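Local coordinates for triosephosphate isomerase (Toxoplasma gondii, PDB 5UPR), which probably catalyses the interconversion of D-glyceraldehyde 3-phosphate and dihydroxyacetone phosphate in glycolysis and gluconeogenesis, working as a homodimeric TIM barrel, at residues A7-V12 / A217-Y222; E197-I202 / E238-F243; S72-A77 / V120-R125; M89-N94 / E130-I135. One frame throughout, in Å; residues are numbered along the deposited sequence.

The four contacts fall into two pairs within one eight-stranded TIM barrel. Interactions 1 and 2, centres about 9 Å apart, meet on the carboxylate of D241: R8 NE reaches D241 OD1 at 2.9 Å, and V220 N lies 2.8 Å from D241 OD2. Interactions 3 and 4, centres about 11 Å apart, join where Q76 NE2 approaches E130 OE2 to 2.7 Å; both touch the second subunit. The pairs meet inside the barrel, where F11 CZ packs against I135 CD1 at 3.9 Å. Interaction 1 lies at the N-terminal ends of its strands, whereas the active site of this family is at the C-terminal ends; the sulfate of interaction 3 probably comes from the crystallisation liquor.

Interaction 1 of 4, residues A7-V12 / A217-Y222; sequences ARRGFV and ATRVIY
R8 to F11 and A217 to I221 run in roughly the same sense, 31° apart, the CA atoms of R8 and A217 lying 6.1 Å from each other. The segments lead into strands 10-15 and 220-222, the first and seventh of the barrel; the eighth, 242-245, lies between them, so side chains make the contact. R219 does most of the reaching. Its chain folds at chi2 and again at chi3, which curls the guanidinium back to the backbone of R9. NH1 donates to R9 O at 3.1 Å in a nearly straight bond (166°), with the oxygen in the guanidinium plane but the donor well above the carbonyl plane. F11 meets the same group edge-on: its CD2 comes over one guanidinium face, and the two planes stand almost perpendicular. On its other flank the ring touches I221, CD1 to CD1 at 3.7 Å, within the barrel core. R8 lies over the start of the 217-222 segment, its CD 3.4 Å from T218 O, while its NE is held by D241 and its NH1 by E216 O. R9 and R219 bring like charges close, NE to NH1 5.6 Å, but both form salt bridges with D43. Sharing that carboxylate, R9 on OD1 and R219 on OD2, probably offsets their repulsion at the N-terminal end of the barrel.

Interaction 2 of 4, residues E197-I202 / E238-F243; sequences ETHRDI and EDVDGF
V240 covers one face of the H199 imidazole with its CG2, and D239 O sits at the ring edge, near the ring plane. The methyl is 4.0 Å from the ring centroid and 17° off the normal, a CH-pi contact displaced toward the rim. At the edge, H199 ND1 donates to D239 O over 3.0 Å; the bond is bent (147°), and the nitrogen approaches from above the carbonyl plane. Edge bond and methyl together probably limit how far the ring can turn. The second flat group, the R200 guanidinium, has D239 OD2 over one face, with the planes of guanidinium and carboxylate 63° apart. R200 leaves the helix with CG anti to the backbone N and then bends at chi2 and chi3, which swings NH1 in to form a salt bridge with D239 OD1; the modelled separation is unusually short, so its exact length is doubtful. NH2 adds a long salt bridge to E238 OE2 at 3.7 Å, making a three-residue network. D239 is gripped further by R203 NE on OD1 and Q196 NE2 on OD2, an accumulation of donors that would probably stabilise its negative charge. Helix 192-209 thus lies against the turn leading into the last barrel strand, 242-245, while H199 also rests on V220 and Y222 of strand 220-222, and I202 touches strand 174-178.

Interaction 3 of 4, residues S72-A77 / V120-R125; sequences SSTQQA and VAKKVR. With SO4 (sulfate ion), chain F.
K123 sets CG anti to its carbonyl carbon (chi1 -67°) and then runs extended to NZ, which lays its methylenes along S72 O and the side of T74. The closest approach is from CD, 3.1 Å from S72 O, and CG meets T74 CG2 at 3.7 Å. NZ ends in salt bridges to D71 and E115. K122 diverges from K123, and its CD packs on T74 CB at 4.0 Å. A water bridges the segments: it accepts from the S72 hydroxyl and donates to S73 O and to K123 O, the last at 2.8 Å. The 72-77 segment belongs to the loop after the third barrel strand, which in triosephosphate isomerase dimers projects into the partner subunit; here T74 packs on F109 of the second subunit. Within the loop, S73 OG accepts from Q75 N in an ST turn and is also hydrogen-bonded to E84 OE1, and Q75 NE2 donates to T74 OG1 at 2.8 Å. Farther along the helix, R125 holds a sulfate, probably from the crystallisation liquor, at its guanidinium edge, NH1 to O1 2.7 Å and NH2 to O2 3.1 Å, while its NE is bonded to N129 OD1.

Interaction 4 of 4, residues M89-N94 / E130-I135; sequences MIKEKN and EGLSVI
E130, just past the end of helix 117-129, meets K91 through its backbone: the carbonyl O lies 3.3 Å from K91 CG, and K91 CB and CD flank the same oxygen. The E130 carboxylate turns to another partner, Q76. Next comes G131, whose positive phi (80°) makes it the C-prime residue of a Schellman motif ending that helix. Its carbonyl O receives a hydrogen bond from K91 NZ at 3.1 Å, with the donor far out of the carbonyl plane, 57°. K91 gets there through a single bend, at chi2 (67°), which lays its methylenes along E130 and G131 before the ammonium arrives. This is a meeting of two helix ends: both helices pack outside the TIM barrel, and the chain runs on from them into the adjacent parallel strands 97-100 and 133-138. Helix 87-92 closes in the same manner, with N94 as C-prime. L132 supplies the apolar part. Its CD2 lies against K91 CB at 3.9 Å, the K91 and L132 side chains lying alongside and pointing opposite ways, and meets I90 CG2 at 4.1 Å, where the side chains cross at about a right angle. Beyond L132 the chain turns into strand 133-138; S133 is backbone-bonded to P96 and V98. On the helix 87-92 side, I90 also packs on L51 of the second subunit, and K93 NZ bonds to T22 OG1 of that subunit.

Interaction 1 of 4, residues A7-V12 / A217-Y222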
loop_
_atom_site.group_PDB
_atom_site.type_symbol
_atom_site.label_atom_id
_atom_site.label_comp_id
_atom_site.label_asym_id
_atom_site.label_seq_id
_atom_site.Cartn_x
_atom_site.Cartn_y
_atom_site.Cartn_z
ATOM N N ALA A 7 -7.759 33.094 -9.869
ATOM C CA ALA A 7 -7.768 32.969 -8.439
ATOM C C ALA A 7 -7.604 31.470 -8.223
ATOM O O ALA A 7 -7.976 30.675 -9.052
ATOM C CB ALA A 7 -9.104 33.427 -7.824
ATOM N N ARG A 8 -7.055 31.112 -7.086
ATOM C CA ARG A 8 -6.841 29.733 -6.755
ATOM C C ARG A 8 -8.157 29.169 -6.301
ATOM O O ARG A 8 -8.824 29.680 -5.429
ATOM C CB ARG A 8 -5.821 29.613 -5.639
ATOM C CG ARG A 8 -4.410 29.948 -6.032
ATOM C CD ARG A 8 -3.451 29.694 -4.898
ATOM N NE ARG A 8 -3.689 30.546 -3.743
ATOM C CZ ARG A 8 -3.244 31.786 -3.598
ATOM N NH1 ARG A 8 -2.511 32.382 -4.536
ATOM N NH2 ARG A 8 -3.533 32.442 -2.489
ATOM N N ARG A 9 -8.541 28.103 -6.952
ATOM C CA ARG A 9 -9.752 27.385 -6.608
ATOM C C ARG A 9 -9.564 26.671 -5.246
ATOM O O ARG A 9 -8.525 26.033 -4.984
ATOM C CB ARG A 9 -9.973 26.403 -7.721
ATOM C CG ARG A 9 -11.257 25.698 -7.670
ATOM C CD ARG A 9 -11.509 25.117 -9.086
ATOM N NE ARG A 9 -12.571 24.099 -9.067
ATOM C CZ ARG A 9 -13.862 24.354 -9.151
ATOM N NH1 ARG A 9 -14.299 25.605 -9.378
ATOM N NH2 ARG A 9 -14.725 23.357 -9.086
ATOM N N GLY A 10 -10.561 26.786 -4.384
ATOM C CA GLY A 10 -10.568 26.113 -3.075
ATOM C C GLY A 10 -10.445 24.605 -3.234
ATOM O O GLY A 10 -10.848 24.037 -4.280
ATOM N N PHE A 11 -9.834 23.959 -2.227
ATOM C CA PHE A 11 -9.571 22.531 -2.296
ATOM C C PHE A 11 -9.815 21.892 -0.969
ATOM O O PHE A 11 -9.257 22.340 0.035
ATOM C CB PHE A 11 -8.097 22.352 -2.744
ATOM C CG PHE A 11 -7.708 20.954 -3.035
ATOM C CD1 PHE A 11 -7.426 20.046 -2.008
ATOM C CD2 PHE A 11 -7.646 20.485 -4.358
ATOM C CE1 PHE A 11 -7.026 18.745 -2.287
ATOM C CE2 PHE A 11 -7.259 19.189 -4.630
ATOM C CZ PHE A 11 -6.943 18.331 -3.600
ATOM N N VAL A 12 -10.596 20.819 -0.940
ATOM C CA VAL A 12 -10.785 20.062 0.308
ATOM C C VAL A 12 -10.498 18.584 0.026
ATOM O O VAL A 12 -11.193 17.969 -0.793
ATOM C CB VAL A 12 -12.163 20.292 0.919
ATOM C CG1 VAL A 12 -12.407 19.416 2.123
ATOM C CG2 VAL A 12 -12.329 21.774 1.258
ATOM N N ALA A 217 -0.161 30.027 -8.292
ATOM C CA ALA A 217 -1.117 29.027 -8.714
ATOM C C ALA A 217 -1.274 27.853 -7.731
ATOM O O ALA A 217 -2.322 27.200 -7.718
ATOM C CB ALA A 217 -0.760 28.511 -10.078
ATOM N N THR A 218 -0.264 27.568 -6.899
ATOM C CA THR A 218 -0.282 26.337 -6.144
ATOM C C THR A 218 -1.245 26.473 -4.945
ATOM O O THR A 218 -1.082 27.374 -4.113
ATOM C CB THR A 218 1.137 25.947 -5.681
ATOM O OG1 THR A 218 2.034 25.856 -6.797
ATOM C CG2 THR A 218 1.131 24.658 -4.899
ATOM N N ARG A 219 -2.252 25.595 -4.845
ATOM C CA ARG A 219 -3.044 25.565 -3.614
ATOM C C ARG A 219 -2.191 25.072 -2.407
ATOM O O ARG A 219 -1.462 24.070 -2.506
ATOM C CB ARG A 219 -4.274 24.675 -3.751
ATOM C CG ARG A 219 -5.442 25.313 -4.412
ATOM C CD ARG A 219 -5.337 25.413 -5.959
ATOM N NE ARG A 219 -5.232 24.121 -6.619
ATOM C CZ ARG A 219 -6.268 23.310 -6.910
ATOM N NH1 ARG A 219 -7.515 23.626 -6.590
ATOM N NH2 ARG A 219 -6.048 22.166 -7.511
ATOM N N VAL A 220 -2.252 25.792 -1.313
ATOM C CA VAL A 220 -1.648 25.381 -0.023
ATOM C C VAL A 220 -2.800 25.191 0.960
ATOM O O VAL A 220 -3.473 26.186 1.368
ATOM C CB VAL A 220 -0.635 26.365 0.513
ATOM C CG1 VAL A 220 0.103 25.779 1.711
ATOM C CG2 VAL A 220 0.370 26.721 -0.551
ATOM N N ILE A 221 -3.043 23.919 1.340
ATOM C CA ILE A 221 -4.164 23.568 2.202
ATOM C C ILE A 221 -3.688 23.194 3.627
ATOM O O ILE A 221 -2.558 22.716 3.817
ATOM C CB ILE A 221 -5.037 22.465 1.610
ATOM C CG1 ILE A 221 -4.257 21.144 1.476
ATOM C CG2 ILE A 221 -5.576 22.905 0.263
ATOM C CD1 ILE A 221 -5.045 20.020 0.819
ATOM N N TYR A 222 -4.530 23.451 4.627
ATOM C CA TYR A 222 -4.170 23.232 6.024
ATOM C C TYR A 222 -4.801 21.901 6.500
ATOM O O TYR A 222 -5.996 21.610 6.228
ATOM C CB TYR A 222 -4.635 24.448 6.962
ATOM C CG TYR A 222 -4.455 24.060 8.403
ATOM C CD1 TYR A 222 -3.201 24.188 9.035
ATOM C CD2 TYR A 222 -5.492 23.468 9.124
ATOM C CE1 TYR A 222 -3.015 23.706 10.354
ATOM C CE2 TYR A 222 -5.310 22.985 10.414
ATOM C CZ TYR A 222 -4.088 23.095 11.021
ATOM O OH TYR A 222 -3.928 22.608 12.298
#

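Interaction 2 of 4, residues E197-I202 / E238-F243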
loop_
_atom_site.group_PDB
_atom_site.type_symbol
_atom_site.label_atom_id
_atom_site.label_comp_id
_atom_site.label_asym_id
_atom_site.label_seq_id
_atom_site.Cartn_x
_atom_site.Cartn_y
_atom_site.Cartn_z
ATOM N N GLU A 197 0.264 32.648 8.555
ATOM C CA GLU A 197 1.692 32.996 8.564
ATOM C C GLU A 197 2.551 31.903 7.857
ATOM O O GLU A 197 3.418 32.186 7.003
ATOM C CB GLU A 197 2.200 33.192 9.991
ATOM C CG GLU A 197 3.577 33.863 10.009
ATOM C CD GLU A 197 4.289 33.914 11.362
ATOM O OE1 GLU A 197 4.478 32.902 12.059
ATOM O OE2 GLU A 197 4.699 35.003 11.743
ATOM N N THR A 198 2.307 30.658 8.248
ATOM C CA THR A 198 3.134 29.565 7.742
ATOM C C THR A 198 2.815 29.294 6.275
ATOM O O THR A 198 3.720 28.975 5.501
ATOM C CB THR A 198 2.932 28.274 8.536
ATOM O OG1 THR A 198 3.084 28.522 9.917
ATOM C CG2 THR A 198 3.960 27.225 8.127
ATOM N N HIS A 199 1.545 29.398 5.895
ATOM C CA HIS A 199 1.187 29.197 4.511
ATOM C C HIS A 199 1.846 30.286 3.623
ATOM O O HIS A 199 2.290 30.000 2.525
ATOM C CB HIS A 199 -0.289 29.230 4.272
ATOM C CG HIS A 199 -1.012 27.969 4.637
ATOM N ND1 HIS A 199 -1.998 27.450 3.848
ATOM C CD2 HIS A 199 -0.924 27.159 5.717
ATOM C CE1 HIS A 199 -2.480 26.352 4.406
ATOM N NE2 HIS A 199 -1.871 26.167 5.558
ATOM N N ARG A 200 1.917 31.495 4.102
ATOM C CA ARG A 200 2.602 32.557 3.368
ATOM C C ARG A 200 4.121 32.291 3.247
ATOM O O ARG A 200 4.678 32.574 2.228
ATOM C CB ARG A 200 2.300 33.918 3.995
ATOM C CG ARG A 200 2.878 35.140 3.253
ATOM C CD ARG A 200 2.536 35.104 1.795
ATOM N NE ARG A 200 2.073 36.414 1.352
ATOM C CZ ARG A 200 1.127 36.611 0.426
ATOM N NH1 ARG A 200 0.543 35.585 -0.257
ATOM N NH2 ARG A 200 0.749 37.868 0.119
ATOM N N ASP A 201 4.772 31.743 4.283
ATOM C CA ASP A 201 6.136 31.296 4.204
ATOM C C ASP A 201 6.320 30.201 3.143
ATOM O O ASP A 201 7.298 30.207 2.440
ATOM C CB ASP A 201 6.621 30.707 5.537
ATOM C CG ASP A 201 6.853 31.734 6.633
ATOM O OD1 ASP A 201 6.996 32.947 6.325
ATOM O OD2 ASP A 201 6.986 31.258 7.788
ATOM N N ILE A 202 5.397 29.266 3.067
ATOM C CA ILE A 202 5.429 28.214 2.088
ATOM C C ILE A 202 5.299 28.823 0.681
ATOM O O ILE A 202 6.058 28.442 -0.231
ATOM C CB ILE A 202 4.328 27.154 2.345
ATOM C CG1 ILE A 202 4.661 26.364 3.597
ATOM C CG2 ILE A 202 4.135 26.257 1.092
ATOM C CD1 ILE A 202 3.462 25.669 4.132
ATOM N N GLU A 238 -5.733 34.604 3.509
ATOM C CA GLU A 238 -5.543 34.767 2.078
ATOM C C GLU A 238 -4.661 33.644 1.439
ATOM O O GLU A 238 -4.810 33.365 0.283
ATOM C CB GLU A 238 -4.896 36.168 1.918
ATOM C CG GLU A 238 -4.255 36.523 0.664
ATOM C CD GLU A 238 -3.804 38.026 0.738
ATOM O OE1 GLU A 238 -4.345 38.848 1.554
ATOM O OE2 GLU A 238 -2.948 38.405 -0.045
ATOM N N ASP A 239 -3.758 33.055 2.202
ATOM C CA ASP A 239 -2.868 31.970 1.714
ATOM C C ASP A 239 -3.324 30.552 2.143
ATOM O O ASP A 239 -2.615 29.560 1.864
ATOM C CB ASP A 239 -1.463 32.262 2.186
ATOM C CG ASP A 239 -0.922 33.530 1.498
ATOM O OD1 ASP A 239 -0.600 33.459 0.308
ATOM O OD2 ASP A 239 -0.875 34.617 2.081
ATOM N N VAL A 240 -4.491 30.463 2.795
ATOM C CA VAL A 240 -5.096 29.185 3.171
ATOM C C VAL A 240 -6.141 28.862 2.122
ATOM O O VAL A 240 -7.158 29.531 2.053
ATOM C CB VAL A 240 -5.747 29.252 4.554
ATOM C CG1 VAL A 240 -6.474 27.912 4.919
ATOM C CG2 VAL A 240 -4.665 29.508 5.592
ATOM N N ASP A 241 -5.835 27.907 1.242
ATOM C CA ASP A 241 -6.656 27.629 0.038
ATOM C C ASP A 241 -7.658 26.478 0.248
ATOM O O ASP A 241 -8.362 26.080 -0.665
ATOM C CB ASP A 241 -5.765 27.301 -1.143
ATOM C CG ASP A 241 -4.812 28.440 -1.476
ATOM O OD1 ASP A 241 -5.234 29.575 -1.434
ATOM O OD2 ASP A 241 -3.622 28.222 -1.751
ATOM N N GLY A 242 -7.678 25.941 1.455
ATOM C CA GLY A 242 -8.580 24.837 1.810
ATOM C C GLY A 242 -7.990 23.941 2.859
ATOM O O GLY A 242 -7.162 24.363 3.650
ATOM N N PHE A 243 -8.398 22.687 2.855
ATOM C CA PHE A 243 -8.110 21.781 3.956
ATOM C C PHE A 243 -7.760 20.360 3.532
ATOM O O PHE A 243 -8.305 19.865 2.554
ATOM C CB PHE A 243 -9.322 21.765 4.869
ATOM C CG PHE A 243 -9.662 23.115 5.404
ATOM C CD1 PHE A 243 -8.834 23.723 6.342
ATOM C CD2 PHE A 243 -10.765 23.800 4.943
ATOM C CE1 PHE A 243 -9.063 24.999 6.793
ATOM C CE2 PHE A 243 -11.041 25.093 5.420
ATOM C CZ PHE A 243 -10.207 25.668 6.388
#

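Interaction 3 of 4, residues S72-A77 / V120-R125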
loop_
_atom_site.group_PDB
_atom_site.type_symbol
_atom_site.label_atom_id
_atom_site.label_comp_id
_atom_site.label_asym_id
_atom_site.label_seq_id
_atom_site.Cartn_x
_atom_site.Cartn_y
_atom_site.Cartn_z
ATOM N N SER A 72 1.769 6.179 -3.109
ATOM C CA SER A 72 2.135 5.757 -4.467
ATOM C C SER A 72 3.616 5.346 -4.452
ATOM O O SER A 72 4.385 5.974 -3.737
ATOM C CB SER A 72 1.928 7.014 -5.319
ATOM O OG SER A 72 2.018 6.664 -6.604
ATOM N N SER A 73 3.999 4.271 -5.151
ATOM C CA SER A 73 5.324 3.701 -5.000
ATOM C C SER A 73 6.467 4.618 -5.562
ATOM O O SER A 73 6.274 5.433 -6.500
ATOM C CB SER A 73 5.355 2.352 -5.702
ATOM O OG SER A 73 6.566 1.673 -5.427
ATOM N N THR A 74 7.664 4.460 -4.974
ATOM C CA THR A 74 8.881 4.922 -5.581
ATOM C C THR A 74 9.123 4.279 -6.956
ATOM O O THR A 74 9.856 4.809 -7.766
ATOM C CB THR A 74 10.142 4.616 -4.741
ATOM O OG1 THR A 74 10.201 3.216 -4.443
ATOM C CG2 THR A 74 10.115 5.358 -3.493
ATOM N N GLN A 75 8.541 3.106 -7.154
ATOM C CA GLN A 75 8.728 2.326 -8.399
ATOM C C GLN A 75 7.653 2.812 -9.362
ATOM O O GLN A 75 6.452 2.678 -9.077
ATOM C CB GLN A 75 8.606 0.836 -8.121
ATOM C CG GLN A 75 9.492 0.383 -6.961
ATOM C CD GLN A 75 10.945 0.721 -7.190
ATOM O OE1 GLN A 75 11.570 0.106 -8.044
ATOM N NE2 GLN A 75 11.469 1.667 -6.451
ATOM N N GLN A 76 8.079 3.396 -10.475
ATOM C CA GLN A 76 7.190 4.191 -11.285
ATOM C C GLN A 76 6.209 3.408 -12.148
ATOM O O GLN A 76 5.088 3.830 -12.334
ATOM C CB GLN A 76 8.042 5.111 -12.221
ATOM C CG GLN A 76 7.189 5.995 -13.090
ATOM C CD GLN A 76 7.980 7.051 -13.847
ATOM O OE1 GLN A 76 8.950 7.620 -13.327
ATOM N NE2 GLN A 76 7.524 7.356 -15.064
ATOM N N ALA A 77 6.624 2.270 -12.669
ATOM C CA ALA A 77 5.899 1.577 -13.740
ATOM C C ALA A 77 5.411 0.190 -13.216
ATOM O O ALA A 77 5.254 0.039 -12.043
ATOM C CB ALA A 77 6.814 1.404 -14.929
ATOM N N VAL A 120 10.213 10.558 -0.318
ATOM C CA VAL A 120 8.971 11.261 -0.683
ATOM C C VAL A 120 9.155 11.948 -2.035
ATOM O O VAL A 120 8.269 11.894 -2.914
ATOM C CB VAL A 120 8.531 12.262 0.424
ATOM C CG1 VAL A 120 7.378 13.135 -0.087
ATOM C CG2 VAL A 120 8.196 11.553 1.737
ATOM N N ALA A 121 10.300 12.628 -2.192
ATOM C CA ALA A 121 10.562 13.344 -3.434
ATOM C C ALA A 121 10.564 12.399 -4.645
ATOM O O ALA A 121 10.027 12.742 -5.733
ATOM C CB ALA A 121 11.883 14.060 -3.312
ATOM N N LYS A 122 11.211 11.229 -4.485
ATOM C CA LYS A 122 11.213 10.238 -5.554
ATOM C C LYS A 122 9.798 9.774 -5.898
ATOM O O LYS A 122 9.463 9.624 -7.086
ATOM C CB LYS A 122 12.064 9.044 -5.166
ATOM C CG LYS A 122 12.212 7.957 -6.200
ATOM C CD LYS A 122 13.255 6.925 -5.773
ATOM C CE LYS A 122 13.397 5.882 -6.871
ATOM N NZ LYS A 122 14.323 6.247 -7.966
ATOM N N LYS A 123 8.947 9.567 -4.870
ATOM C CA LYS A 123 7.553 9.214 -5.148
ATOM C C LYS A 123 6.850 10.339 -5.932
ATOM O O LYS A 123 6.076 10.046 -6.858
ATOM C CB LYS A 123 6.791 8.906 -3.884
ATOM C CG LYS A 123 7.210 7.673 -3.140
ATOM C CD LYS A 123 6.454 7.393 -1.839
ATOM C CE LYS A 123 6.792 6.027 -1.371
ATOM N NZ LYS A 123 5.767 5.394 -0.550
ATOM N N VAL A 124 7.094 11.587 -5.541
ATOM C CA VAL A 124 6.423 12.736 -6.187
ATOM C C VAL A 124 6.798 12.784 -7.685
ATOM O O VAL A 124 5.919 12.886 -8.562
ATOM C CB VAL A 124 6.712 14.086 -5.506
ATOM C CG1 VAL A 124 6.081 15.236 -6.299
ATOM C CG2 VAL A 124 6.185 14.127 -4.068
ATOM N N ARG A 125 8.092 12.715 -7.958
ATOM C CA ARG A 125 8.579 12.747 -9.336
ATOM C C ARG A 125 7.956 11.628 -10.194
ATOM O O ARG A 125 7.565 11.860 -11.339
ATOM C CB ARG A 125 10.105 12.581 -9.379
ATOM C CG ARG A 125 10.735 12.487 -10.746
ATOM C CD ARG A 125 10.352 13.740 -11.555
ATOM N NE ARG A 125 10.809 13.755 -12.960
ATOM C CZ ARG A 125 11.918 14.293 -13.451
ATOM N NH1 ARG A 125 12.768 14.999 -12.696
ATOM N NH2 ARG A 125 12.210 14.076 -14.712
HETATM S S SO4 F . 15.531 15.880 -14.492
HETATM O O1 SO4 F . 14.283 16.647 -14.267
HETATM O O2 SO4 F . 15.209 14.724 -15.355
HETATM O O3 SO4 F . 16.455 16.788 -15.213
HETATM O O4 SO4 F . 16.153 15.453 -13.211
HETATM O O HOH W 1 4.696 7.612 -7.112
#

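Interaction 4 of 4, residues M89-N94 / E130-I135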
loop_
_atom_site.group_PDB
_atom_site.type_symbol
_atom_site.label_atom_id
_atom_site.label_comp_id
_atom_site.label_asym_id
_atom_site.label_seq_id
_atom_site.Cartn_x
_atom_site.Cartn_y
_atom_site.Cartn_z
HETATM N N MSE A 89 0.191 2.328 -12.571
HETATM C CA MSE A 89 -1.003 1.501 -12.306
HETATM C C MSE A 89 -2.182 2.351 -11.878
HETATM O O MSE A 89 -3.343 2.148 -12.333
HETATM C CB MSE A 89 -0.643 0.478 -11.204
HETATM C CG MSE A 89 -1.813 -0.419 -10.902
HETATM SE SE MSE A 89 -1.441 -1.596 -9.409
HETATM C CE MSE A 89 -0.321 -2.903 -10.349
ATOM N N ILE A 90 -1.890 3.285 -10.950
ATOM C CA ILE A 90 -2.924 4.127 -10.348
ATOM C C ILE A 90 -3.551 4.976 -11.480
ATOM O O ILE A 90 -4.750 5.036 -11.637
ATOM C CB ILE A 90 -2.328 4.973 -9.195
ATOM C CG1 ILE A 90 -2.028 4.055 -7.985
ATOM C CG2 ILE A 90 -3.279 6.068 -8.740
ATOM C CD1 ILE A 90 -1.070 4.681 -6.982
ATOM N N LYS A 91 -2.712 5.592 -12.304
ATOM C CA LYS A 91 -3.215 6.417 -13.396
ATOM C C LYS A 91 -4.049 5.622 -14.413
ATOM O O LYS A 91 -5.104 6.071 -14.864
ATOM C CB LYS A 91 -2.032 7.107 -14.120
ATOM C CG LYS A 91 -2.419 7.967 -15.320
ATOM C CD LYS A 91 -3.198 9.165 -14.839
ATOM C CE LYS A 91 -3.723 10.030 -15.993
ATOM N NZ LYS A 91 -4.069 11.312 -15.371
ATOM N N GLU A 92 -3.559 4.440 -14.807
ATOM C CA GLU A 92 -4.278 3.603 -15.751
ATOM C C GLU A 92 -5.600 3.053 -15.166
ATOM O O GLU A 92 -6.500 2.686 -15.918
ATOM C CB GLU A 92 -3.389 2.459 -16.202
ATOM C CG GLU A 92 -3.953 1.615 -17.306
ATOM C CD GLU A 92 -2.904 0.837 -18.158
ATOM O OE1 GLU A 92 -1.679 0.677 -17.822
ATOM O OE2 GLU A 92 -3.355 0.376 -19.277
ATOM N N LYS A 93 -5.741 3.014 -13.856
ATOM C CA LYS A 93 -7.013 2.677 -13.224
ATOM C C LYS A 93 -7.921 3.944 -13.112
ATOM O O LYS A 93 -8.981 3.891 -12.467
ATOM C CB LYS A 93 -6.714 2.038 -11.853
ATOM C CG LYS A 93 -7.869 1.537 -11.007
ATOM C CD LYS A 93 -8.707 0.526 -11.733
ATOM C CE LYS A 93 -9.745 -0.151 -10.807
ATOM N NZ LYS A 93 -10.876 -0.696 -11.630
ATOM N N ASN A 94 -7.536 5.058 -13.776
ATOM C CA ASN A 94 -8.308 6.322 -13.744
ATOM C C ASN A 94 -8.465 6.990 -12.382
ATOM O O ASN A 94 -9.438 7.645 -12.113
ATOM C CB ASN A 94 -9.691 6.168 -14.386
ATOM C CG ASN A 94 -9.638 5.449 -15.700
ATOM O OD1 ASN A 94 -9.081 5.929 -16.691
ATOM N ND2 ASN A 94 -10.290 4.274 -15.739
ATOM N N GLU A 130 3.946 10.176 -14.448
ATOM C CA GLU A 130 2.846 9.371 -14.997
ATOM C C GLU A 130 1.520 10.134 -15.096
ATOM O O GLU A 130 0.483 9.505 -15.247
ATOM C CB GLU A 130 2.660 8.113 -14.157
ATOM C CG GLU A 130 3.841 7.175 -14.221
ATOM C CD GLU A 130 4.040 6.485 -15.559
ATOM O OE1 GLU A 130 3.059 6.293 -16.342
ATOM O OE2 GLU A 130 5.197 6.109 -15.803
ATOM N N GLY A 131 1.549 11.463 -15.023
ATOM C CA GLY A 131 0.316 12.245 -15.184
ATOM C C GLY A 131 -0.624 12.346 -13.964
ATOM O O GLY A 131 -1.707 12.858 -14.115
ATOM N N LEU A 132 -0.171 11.950 -12.769
ATOM C CA LEU A 132 -1.002 12.131 -11.590
ATOM C C LEU A 132 -0.891 13.531 -11.036
ATOM O O LEU A 132 0.107 14.224 -11.288
ATOM C CB LEU A 132 -0.624 11.144 -10.445
ATOM C CG LEU A 132 -0.863 9.646 -10.797
ATOM C CD1 LEU A 132 -0.260 8.795 -9.713
ATOM C CD2 LEU A 132 -2.383 9.367 -10.941
ATOM N N SER A 133 -1.942 13.976 -10.332
ATOM C CA SER A 133 -1.833 15.103 -9.395
ATOM C C SER A 133 -1.543 14.607 -7.973
ATOM O O SER A 133 -1.934 13.531 -7.595
ATOM C CB SER A 133 -3.123 15.926 -9.429
ATOM O OG SER A 133 -3.250 16.537 -10.685
ATOM N N VAL A 134 -0.834 15.417 -7.208
ATOM C CA VAL A 134 -0.241 15.023 -5.928
ATOM C C VAL A 134 -0.634 16.005 -4.832
ATOM O O VAL A 134 -0.464 17.218 -5.001
ATOM C CB VAL A 134 1.293 15.052 -6.063
ATOM C CG1 VAL A 134 1.952 14.807 -4.702
ATOM C CG2 VAL A 134 1.736 14.003 -7.103
ATOM N N ILE A 135 -1.149 15.489 -3.732
ATOM C CA ILE A 135 -1.260 16.228 -2.486
ATOM C C ILE A 135 0.030 15.943 -1.699
ATOM O O ILE A 135 0.185 14.841 -1.132
ATOM C CB ILE A 135 -2.506 15.815 -1.711
ATOM C CG1 ILE A 135 -3.765 16.063 -2.527
ATOM C CG2 ILE A 135 -2.592 16.573 -0.397
ATOM C CD1 ILE A 135 -5.016 15.371 -1.940
#